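Long-range contacts in sensor protein kinase HptS (Staphylococcus aureus, PDB 6LKG), which probably acts as the histidine kinase of a two-component system, its sensor region meeting a partner protein of ABC-transporter type: residues L86-Q91 / L101-A106; H15-Q20 / H55-T60. All coordinates share one frame; numbering follows the deposited sequence.

Contact 1. Residues L86-Q91 / L101-A106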
loop_
_atom_site.group_PDB
_atom_site.type_symbol
_atom_site.label_atom_id
_atom_site.label_comp_id
_atom_site.label_asym_id
_atom_site.label_seq_id
_atom_site.Cartn_x
_atom_site.Cartn_y
_atom_site.Cartn_z
ATOM N N LEU D 86 12.791 6.978 -8.810
ATOM C CA LEU D 86 13.106 8.333 -9.240
ATOM C C LEU D 86 14.016 8.243 -10.456
ATOM O O LEU D 86 15.125 7.703 -10.377
ATOM C CB LEU D 86 13.769 9.139 -8.125
ATOM C CG LEU D 86 14.277 10.505 -8.608
ATOM C CD1 LEU D 86 13.138 11.320 -9.213
ATOM C CD2 LEU D 86 14.959 11.285 -7.491
ATOM N N PHE D 87 13.551 8.775 -11.578
ATOM C CA PHE D 87 14.154 8.482 -12.865
ATOM C C PHE D 87 14.910 9.669 -13.438
ATOM O O PHE D 87 15.944 9.477 -14.080
ATOM C CB PHE D 87 13.053 8.023 -13.834
ATOM C CG PHE D 87 13.530 7.155 -14.969
ATOM C CD1 PHE D 87 14.862 7.100 -15.337
ATOM C CD2 PHE D 87 12.637 6.304 -15.598
ATOM C CE1 PHE D 87 15.277 6.280 -16.366
ATOM C CE2 PHE D 87 13.047 5.471 -16.619
ATOM C CZ PHE D 87 14.372 5.460 -17.004
ATOM N N SER D 88 14.466 10.891 -13.157
ATOM C CA SER D 88 15.234 12.070 -13.523
ATOM C C SER D 88 14.757 13.251 -12.692
ATOM O O SER D 88 13.598 13.308 -12.276
ATOM C CB SER D 88 15.112 12.376 -15.022
ATOM O OG SER D 88 13.826 12.877 -15.341
ATOM N N THR D 89 15.668 14.192 -12.468
ATOM C CA THR D 89 15.381 15.416 -11.733
ATOM C C THR D 89 16.034 16.562 -12.485
ATOM O O THR D 89 17.235 16.511 -12.767
ATOM C CB THR D 89 15.909 15.358 -10.292
ATOM O OG1 THR D 89 15.352 14.223 -9.617
ATOM C CG2 THR D 89 15.529 16.625 -9.536
ATOM N N HIS D 90 15.254 17.594 -12.794
ATOM C CA HIS D 90 15.755 18.725 -13.560
ATOM C C HIS D 90 15.255 20.028 -12.958
ATOM O O HIS D 90 14.122 20.108 -12.475
ATOM C CB HIS D 90 15.325 18.639 -15.032
ATOM C CG HIS D 90 15.907 17.470 -15.763
ATOM N ND1 HIS D 90 15.184 16.720 -16.666
ATOM C CD2 HIS D 90 17.146 16.927 -15.730
ATOM C CE1 HIS D 90 15.952 15.763 -17.155
ATOM N NE2 HIS D 90 17.148 15.866 -16.602
ATOM N N GLN D 91 16.112 21.043 -12.993
ATOM C CA GLN D 91 15.733 22.406 -12.654
ATOM C C GLN D 91 15.491 23.153 -13.959
ATOM O O GLN D 91 16.416 23.324 -14.761
ATOM C CB GLN D 91 16.825 23.089 -11.833
ATOM C CG GLN D 91 17.166 22.379 -10.528
ATOM C CD GLN D 91 15.997 22.313 -9.568
ATOM O OE1 GLN D 91 15.194 23.240 -9.482
ATOM N NE2 GLN D 91 15.899 21.208 -8.837
ATOM N N LEU D 101 11.489 19.632 -11.986
ATOM C CA LEU D 101 10.751 18.564 -12.643
ATOM C C LEU D 101 11.332 17.225 -12.210
ATOM O O LEU D 101 12.518 16.957 -12.430
ATOM C CB LEU D 101 10.801 18.707 -14.164
ATOM C CG LEU D 101 10.105 17.582 -14.934
ATOM C CD1 LEU D 101 8.609 17.590 -14.650
ATOM C CD2 LEU D 101 10.370 17.695 -16.425
ATOM N N LYS D 102 10.497 16.393 -11.595
ATOM C CA LYS D 102 10.845 15.024 -11.250
ATOM C C LYS D 102 9.998 14.068 -12.077
ATOM O O LYS D 102 8.795 14.284 -12.250
ATOM C CB LYS D 102 10.624 14.743 -9.761
ATOM C CG LYS D 102 11.673 15.328 -8.830
ATOM C CD LYS D 102 11.320 15.031 -7.380
ATOM C CE LYS D 102 12.319 15.649 -6.417
ATOM N NZ LYS D 102 13.679 15.068 -6.584
ATOM N N ILE D 103 10.630 13.015 -12.588
ATOM C CA ILE D 103 9.943 11.976 -13.345
ATOM C C ILE D 103 10.128 10.667 -12.592
ATOM O O ILE D 103 11.265 10.240 -12.350
ATOM C CB ILE D 103 10.480 11.855 -14.779
ATOM C CG1 ILE D 103 10.350 13.187 -15.521
ATOM C CG2 ILE D 103 9.727 10.766 -15.527
ATOM C CD1 ILE D 103 8.938 13.626 -15.746
ATOM N N TYR D 104 9.020 10.036 -12.220
ATOM C CA TYR D 104 9.033 8.766 -11.511
ATOM C C TYR D 104 8.515 7.667 -12.424
ATOM O O TYR D 104 7.619 7.898 -13.241
ATOM C CB TYR D 104 8.171 8.818 -10.246
ATOM C CG TYR D 104 8.710 9.682 -9.130
ATOM C CD1 TYR D 104 9.584 9.161 -8.185
ATOM C CD2 TYR D 104 8.326 11.011 -9.004
ATOM C CE1 TYR D 104 10.073 9.943 -7.156
ATOM C CE2 TYR D 104 8.812 11.801 -7.977
ATOM C CZ TYR D 104 9.682 11.261 -7.056
ATOM O OH TYR D 104 10.169 12.040 -6.032
ATOM N N MET D 105 9.081 6.472 -12.285
ATOM C CA MET D 105 8.580 5.284 -12.963
ATOM C C MET D 105 7.952 4.365 -11.925
ATOM O O MET D 105 8.648 3.855 -11.040
ATOM C CB MET D 105 9.694 4.563 -13.721
ATOM C CG MET D 105 9.220 3.313 -14.449
ATOM S SD MET D 105 10.563 2.212 -14.921
ATOM C CE MET D 105 11.041 1.537 -13.331
ATOM N N ALA D 106 6.638 4.159 -12.033
ATOM C CA ALA D 106 5.964 3.228 -11.137
ATOM C C ALA D 106 6.135 1.791 -11.605
ATOM O O ALA D 106 6.232 0.878 -10.778
ATOM C CB ALA D 106 4.479 3.578 -11.028
#
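L101 and H90 trade two backbone hydrogen bonds, L101 N to H90 O at 2.7 Å and H90 N to L101 O at 2.8 Å, as an antiparallel hydrogen-bonded pair. Two residues on, I103 N gives a third to S88 O, at 3.0 Å. The pattern changes at I103 O: this single carbonyl oxygen takes F87 N at 2.8 Å and, in a weak bond, S88 N to I103 O at 3.4 Å. F87 has the backbone angles of the first residue of a classic bulge (phi -109°, psi -32°), which brings both amides round to the same oxygen and shifts the register by one residue.

K102 and T89 face each other on the side of the sheet that also carries L86 and Y104. Their side chains run alongside one another, and the bend at the last torsion of K102 keeps NZ beside OG1 and CG2 of T89. The Y104 ring takes a CH-pi contact over one face from L86 CD1, 4.2 Å from the ring centroid; chi1 of 172° sends the leucine's CG away from its own N and the methyl across the tyrosine.

On the surface bearing S88 and I103, the serine hydroxyl presses on CB and CG1 of the isoleucine and is buried with no polar partner; I21 of helix 3-27 covers both residues. At the far end of the pairing, M105 meets the F87 ring obliquely, M105 CB 3.9 Å from F87 CD2 and the sulfur also in Met-aromatic contact. The whole is a beta hairpin carrying a classic bulge, in a four-stranded antiparallel sheet of order 2-1-4-3, consistent with a PAS-like (Cache-type) sensor domain.

Contact 2. Residues H15-Q20 / H55-T60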
loop_
_atom_site.group_PDB
_atom_site.type_symbol
_atom_site.label_atom_id
_atom_site.label_comp_id
_atom_site.label_asym_id
_atom_site.label_seq_id
_atom_site.Cartn_x
_atom_site.Cartn_y
_atom_site.Cartn_z
ATOM N N HIS D 15 16.498 2.661 -21.388
ATOM C CA HIS D 15 17.343 3.632 -22.076
ATOM C C HIS D 15 16.523 4.483 -23.037
ATOM O O HIS D 15 16.749 5.693 -23.155
ATOM C CB HIS D 15 18.467 2.915 -22.821
ATOM C CG HIS D 15 19.493 2.302 -21.920
ATOM N ND1 HIS D 15 20.534 1.532 -22.394
ATOM C CD2 HIS D 15 19.638 2.345 -20.575
ATOM C CE1 HIS D 15 21.276 1.127 -21.379
ATOM N NE2 HIS D 15 20.756 1.606 -20.264
ATOM N N HIS D 16 15.572 3.865 -23.740
ATOM C CA HIS D 16 14.707 4.615 -24.645
ATOM C C HIS D 16 13.849 5.622 -23.891
ATOM O O HIS D 16 13.708 6.772 -24.318
ATOM C CB HIS D 16 13.822 3.657 -25.439
ATOM C CG HIS D 16 12.813 4.347 -26.300
ATOM N ND1 HIS D 16 11.512 4.539 -25.891
ATOM C CD2 HIS D 16 12.911 4.913 -27.527
ATOM C CE1 HIS D 16 10.845 5.176 -26.835
ATOM N NE2 HIS D 16 11.671 5.417 -27.838
ATOM N N THR D 17 13.261 5.204 -22.767
ATOM C CA THR D 17 12.453 6.126 -21.975
ATOM C C THR D 17 13.289 7.294 -21.472
ATOM O O THR D 17 12.863 8.453 -21.548
ATOM C CB THR D 17 11.807 5.388 -20.802
ATOM O OG1 THR D 17 10.802 4.489 -21.292
ATOM C CG2 THR D 17 11.170 6.377 -19.832
ATOM N N GLU D 18 14.493 7.009 -20.975
ATOM C CA GLU D 18 15.336 8.070 -20.440
ATOM C C GLU D 18 15.812 9.003 -21.545
ATOM O O GLU D 18 15.934 10.216 -21.332
ATOM C CB GLU D 18 16.522 7.466 -19.687
ATOM C CG GLU D 18 17.137 8.411 -18.676
ATOM C CD GLU D 18 18.198 9.304 -19.279
ATOM O OE1 GLU D 18 18.720 8.970 -20.364
ATOM O OE2 GLU D 18 18.523 10.333 -18.650
ATOM N N LYS D 19 16.084 8.461 -22.734
ATOM C CA LYS D 19 16.533 9.305 -23.835
ATOM C C LYS D 19 15.423 10.240 -24.307
ATOM O O LYS D 19 15.704 11.367 -24.730
ATOM C CB LYS D 19 17.065 8.435 -24.981
ATOM C CG LYS D 19 17.571 9.211 -26.192
ATOM C CD LYS D 19 18.114 8.269 -27.259
ATOM C CE LYS D 19 18.507 9.019 -28.525
ATOM N NZ LYS D 19 19.087 8.111 -29.553
ATOM N N GLN D 20 14.159 9.805 -24.227
ATOM C CA GLN D 20 13.055 10.710 -24.539
ATOM C C GLN D 20 12.964 11.845 -23.529
ATOM O O GLN D 20 12.653 12.984 -23.892
ATOM C CB GLN D 20 11.727 9.953 -24.574
ATOM C CG GLN D 20 11.667 8.817 -25.557
ATOM C CD GLN D 20 11.172 9.282 -26.904
ATOM O OE1 GLN D 20 11.814 10.096 -27.565
ATOM N NE2 GLN D 20 10.006 8.790 -27.310
ATOM N N HIS D 55 3.381 9.761 -23.145
ATOM C CA HIS D 55 2.804 8.767 -24.038
ATOM C C HIS D 55 3.650 8.505 -25.278
ATOM O O HIS D 55 3.179 7.838 -26.204
ATOM C CB HIS D 55 1.387 9.186 -24.425
ATOM C CG HIS D 55 0.427 9.155 -23.277
ATOM N ND1 HIS D 55 -0.126 7.986 -22.801
ATOM C CD2 HIS D 55 -0.062 10.147 -22.494
ATOM C CE1 HIS D 55 -0.920 8.258 -21.781
ATOM N NE2 HIS D 55 -0.900 9.563 -21.575
ATOM N N GLN D 56 4.883 9.005 -25.318
ATOM C CA GLN D 56 5.827 8.612 -26.353
ATOM C C GLN D 56 6.683 7.420 -25.950
ATOM O O GLN D 56 7.463 6.930 -26.772
ATOM C CB GLN D 56 6.744 9.792 -26.695
ATOM C CG GLN D 56 6.074 10.920 -27.459
ATOM C CD GLN D 56 6.912 12.183 -27.470
ATOM O OE1 GLN D 56 7.576 12.508 -26.486
ATOM N NE2 GLN D 56 6.905 12.890 -28.594
ATOM N N GLN D 57 6.566 6.958 -24.713
ATOM C CA GLN D 57 7.331 5.851 -24.165
ATOM C C GLN D 57 6.385 4.860 -23.499
ATOM O O GLN D 57 5.258 5.216 -23.139
ATOM C CB GLN D 57 8.387 6.364 -23.176
ATOM C CG GLN D 57 7.827 7.247 -22.099
ATOM C CD GLN D 57 7.341 6.435 -20.933
ATOM O OE1 GLN D 57 8.049 5.554 -20.450
ATOM N NE2 GLN D 57 6.126 6.709 -20.481
ATOM N N PRO D 58 6.807 3.592 -23.337
ATOM C CA PRO D 58 5.900 2.575 -22.777
ATOM C C PRO D 58 5.697 2.608 -21.265
ATOM O O PRO D 58 4.626 2.222 -20.786
ATOM C CB PRO D 58 6.564 1.260 -23.204
ATOM C CG PRO D 58 8.010 1.588 -23.247
ATOM C CD PRO D 58 8.098 3.008 -23.742
ATOM N N ALA D 59 6.700 3.034 -20.500
ATOM C CA ALA D 59 6.643 2.891 -19.050
ATOM C C ALA D 59 5.553 3.768 -18.436
ATOM O O ALA D 59 5.124 4.775 -19.008
ATOM C CB ALA D 59 7.995 3.229 -18.420
ATOM N N THR D 60 5.095 3.357 -17.254
ATOM C CA THR D 60 4.148 4.140 -16.463
ATOM C C THR D 60 4.930 5.216 -15.722
ATOM O O THR D 60 5.609 4.938 -14.732
ATOM C CB THR D 60 3.386 3.249 -15.488
ATOM O OG1 THR D 60 2.718 2.205 -16.207
ATOM C CG2 THR D 60 2.356 4.063 -14.713
#
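T17 and Q57 mark the closest backbone approach, their CA atoms 5.6 Å apart, where one flank of helix 3-27 runs past the irregular segment 55-60. The threonine's OG1 and CG2 both bear on the end of the Q57 side chain, with T17 OG1 3.1 Å from Q57 OE1 and T17 CG2 3.3 Å from the same oxygen.

That glutamine is held mainly by its own loop. A chi1 of 53° puts CG between the backbone N and the carbonyl carbon, and a second bend curls the amide back over the residues that follow. Q57 NE2 then donates to A59 O at 2.6 Å, and it also bonds I54 O at the end of helix 40-54, while A59 N makes a weak bond to OE1. With both ends of the amide engaged, its rotation is fixed and OE1 stays turned to T17. P58 CD and A59 CB come up beside T17 OG1.

A turn along the helix, Q20 reaches Q56. Q20 NE2 bonds Q56 O at 3.2 Å with a bent N-H...O angle of 138°. The oxygen lies in the plane of the Q20 amide, but the nitrogen comes from above the Q56 carbonyl plane. H16 meets the same oxygen differently: with CG anti to the backbone N (chi1 175°), the imidazole is carried toward 55-60, where H16 CE1 at the ring edge stands 3.8 Å from Q56 O, while Q20 CG covers one ring face.

The loop thus lies against helix 3-27 between the end of helix 40-54 and the start of strand 60-67. On its far flank, H55 NE2 bonds K179 O of the ABC transporter chain.

From the N terminus, helix 3-27 supplies the first half of contact 2; the chain then passes through helix 40-54 and returns at 55-60, closing a loop of 34 residues. Contact 1 opens only later, at 86-91; nine residues separate its two segments, most of them still strand. The two are therefore in series, neither nested nor crossed. In space they meet, with centres about 12 Å apart. F87 packs on T17 and E18, while A106 N probably bonds T60 O, where strand 60-67 begins beside strand 98-107. Together they join the long N-terminal helix, the end of helix 40-54 and the first antiparallel sheet.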